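PDB 2NSF: uncharacterized protein from Corynebacterium glutamicum, which catalyses the mycothiol-dependent isomerisation of maleylpyruvate and binds a zinc ion, probably at its active site. Local coordinates for residues Val236-Gly241 against Gly252-Pro257. Residues are numbered along the deposited sequence; the frame is centred on the assembly and turned at random.
Sequences VRYAAG and GEVPEP. With SO4 (sulfate ion), chain D.
With chi1 of Y238 at 169°, its CG lies trans to the backbone N, and the ring reaches across from the last turn of the helix so that its hydroxyl end meets V254, P255 and P257; the trans chi1 of V254 in turn sends CG1 to the ring, where it meets Y238 CE1 at 3.4 Å. A single hydrogen bond ties the two segments: OH of Y238 donates to O of P255 over 2.6 Å. That acceptor lies at the ring edge, in the ring plane, but the donor sits above the P255 carbonyl plane, off the lone pairs, with a C=O...O angle of 139°. Over one face of the ring lies P257, its CG 4.2 Å from the ring centroid and 23° off the normal, a CH-pi contact displaced toward the rim; CD of P257 is 3.5 Å from Y238 CE1.

Within the MDMPI C-terminal domain, the contact joins the end of helix 232-239 to the loop following edge strand 247-249. Y238 is buried, and its side chain also packs on L206, L208 and V247 of the mixed sheet. The helix closes in a Schellman motif at G241, whose phi is positive; G241 N bonds to O of Y238 (3.0 Å), and CG of P257 approaches that same oxygen to 3.5 Å. Separately, NE of R237 holds O3 of a sulfate, most likely picked up from the crystallisation medium, at 2.6 Å.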
loop_
_atom_site.group_PDB
_atom_site.type_symbol
_atom_site.label_atom_id
_atom_site.label_comp_id
_atom_site.label_asym_id
_atom_site.label_seq_id
_atom_site.Cartn_x
_atom_site.Cartn_y
_atom_site.Cartn_z
ATOM N N VAL A 236 -9.032 -4.798 -7.923
ATOM C CA VAL A 236 -8.003 -4.094 -7.172
ATOM C C VAL A 236 -6.626 -4.400 -7.769
ATOM O O VAL A 236 -5.798 -3.502 -7.886
ATOM C CB VAL A 236 -8.043 -4.451 -5.672
ATOM C CG1 VAL A 236 -6.855 -3.804 -4.942
ATOM C CG2 VAL A 236 -9.349 -3.942 -5.066
ATOM N N ARG A 237 -6.372 -5.649 -8.159
ATOM C CA ARG A 237 -5.078 -5.965 -8.776
ATOM C C ARG A 237 -4.951 -5.102 -10.027
ATOM O O ARG A 237 -3.892 -4.532 -10.305
ATOM C CB ARG A 237 -4.987 -7.445 -9.180
ATOM C CG ARG A 237 -3.771 -7.767 -10.063
ATOM C CD ARG A 237 -3.759 -9.217 -10.558
ATOM N NE ARG A 237 -3.196 -10.151 -9.581
ATOM C CZ ARG A 237 -1.897 -10.271 -9.312
ATOM N NH1 ARG A 237 -1.485 -11.149 -8.409
ATOM N NH2 ARG A 237 -1.007 -9.518 -9.948
ATOM N N TYR A 238 -6.046 -5.013 -10.776
ATOM C CA TYR A 238 -6.083 -4.222 -12.002
ATOM C C TYR A 238 -5.861 -2.734 -11.737
ATOM O O TYR A 238 -5.003 -2.107 -12.363
ATOM C CB TYR A 238 -7.435 -4.415 -12.710
ATOM C CG TYR A 238 -7.675 -3.435 -13.838
ATOM C CD1 TYR A 238 -6.992 -3.546 -15.049
ATOM C CD2 TYR A 238 -8.565 -2.371 -13.680
ATOM C CE1 TYR A 238 -7.191 -2.621 -16.080
ATOM C CE2 TYR A 238 -8.770 -1.440 -14.701
ATOM C CZ TYR A 238 -8.078 -1.572 -15.895
ATOM O OH TYR A 238 -8.273 -0.655 -16.902
ATOM N N ALA A 239 -6.629 -2.172 -10.809
ATOM C CA ALA A 239 -6.517 -0.749 -10.489
ATOM C C ALA A 239 -5.139 -0.402 -9.946
ATOM O O ALA A 239 -4.637 0.707 -10.155
ATOM C CB ALA A 239 -7.593 -0.353 -9.479
ATOM N N ALA A 240 -4.526 -1.356 -9.253
ATOM C CA ALA A 240 -3.203 -1.149 -8.675
ATOM C C ALA A 240 -2.088 -1.271 -9.711
ATOM O O ALA A 240 -0.902 -1.173 -9.373
ATOM C CB ALA A 240 -2.976 -2.143 -7.534
ATOM N N GLY A 241 -2.467 -1.478 -10.967
ATOM C CA GLY A 241 -1.497 -1.594 -12.041
ATOM C C GLY A 241 -0.734 -2.903 -12.010
ATOM O O GLY A 241 0.362 -3.016 -12.557
ATOM N N GLY A 252 -15.004 -5.377 -24.625
ATOM C CA GLY A 252 -14.238 -6.494 -25.146
ATOM C C GLY A 252 -12.737 -6.347 -24.989
ATOM O O GLY A 252 -11.994 -7.306 -25.197
ATOM N N GLU A 253 -12.279 -5.158 -24.620
ATOM C CA GLU A 253 -10.847 -4.935 -24.451
ATOM C C GLU A 253 -10.551 -4.065 -23.230
ATOM O O GLU A 253 -11.029 -2.940 -23.125
ATOM C CB GLU A 253 -10.271 -4.286 -25.707
ATOM C CG GLU A 253 -8.764 -4.076 -25.687
ATOM C CD GLU A 253 -8.021 -5.069 -26.563
ATOM O OE1 GLU A 253 -8.614 -5.538 -27.559
ATOM O OE2 GLU A 253 -6.843 -5.367 -26.270
ATOM N N VAL A 254 -9.749 -4.607 -22.316
ATOM C CA VAL A 254 -9.374 -3.914 -21.088
ATOM C C VAL A 254 -8.282 -2.880 -21.338
ATOM O O VAL A 254 -7.186 -3.213 -21.785
ATOM C CB VAL A 254 -8.870 -4.918 -20.021
ATOM C CG1 VAL A 254 -8.542 -4.190 -18.730
ATOM C CG2 VAL A 254 -9.922 -5.990 -19.776
ATOM N N PRO A 255 -8.571 -1.604 -21.051
ATOM C CA PRO A 255 -7.583 -0.545 -21.259
ATOM C C PRO A 255 -6.570 -0.511 -20.131
ATOM O O PRO A 255 -6.813 -1.060 -19.058
ATOM C CB PRO A 255 -8.437 0.715 -21.284
ATOM C CG PRO A 255 -9.502 0.393 -20.280
ATOM C CD PRO A 255 -9.866 -1.040 -20.626
ATOM N N GLU A 256 -5.426 0.116 -20.379
ATOM C CA GLU A 256 -4.442 0.231 -19.321
ATOM C C GLU A 256 -5.003 1.288 -18.387
ATOM O O GLU A 256 -5.393 2.374 -18.815
ATOM C CB GLU A 256 -3.079 0.652 -19.872
ATOM C CG GLU A 256 -2.284 -0.522 -20.418
ATOM C CD GLU A 256 -2.189 -1.663 -19.419
ATOM O OE1 GLU A 256 -1.593 -1.463 -18.338
ATOM O OE2 GLU A 256 -2.716 -2.759 -19.711
ATOM N N PRO A 257 -5.071 0.974 -17.090
ATOM C CA PRO A 257 -5.602 1.923 -16.116
ATOM C C PRO A 257 -4.674 3.094 -15.850
ATOM O O PRO A 257 -3.482 3.049 -16.176
ATOM C CB PRO A 257 -5.784 1.059 -14.878
ATOM C CG PRO A 257 -4.584 0.153 -14.964
ATOM C CD PRO A 257 -4.601 -0.254 -16.423
HETATM S S SO4 D . -5.190 -12.918 -7.564
HETATM O O1 SO4 D . -4.211 -13.996 -7.825
HETATM O O2 SO4 D . -5.478 -12.693 -6.133
HETATM O O3 SO4 D . -4.950 -11.682 -8.334
HETATM O O4 SO4 D . -6.435 -13.430 -8.105
#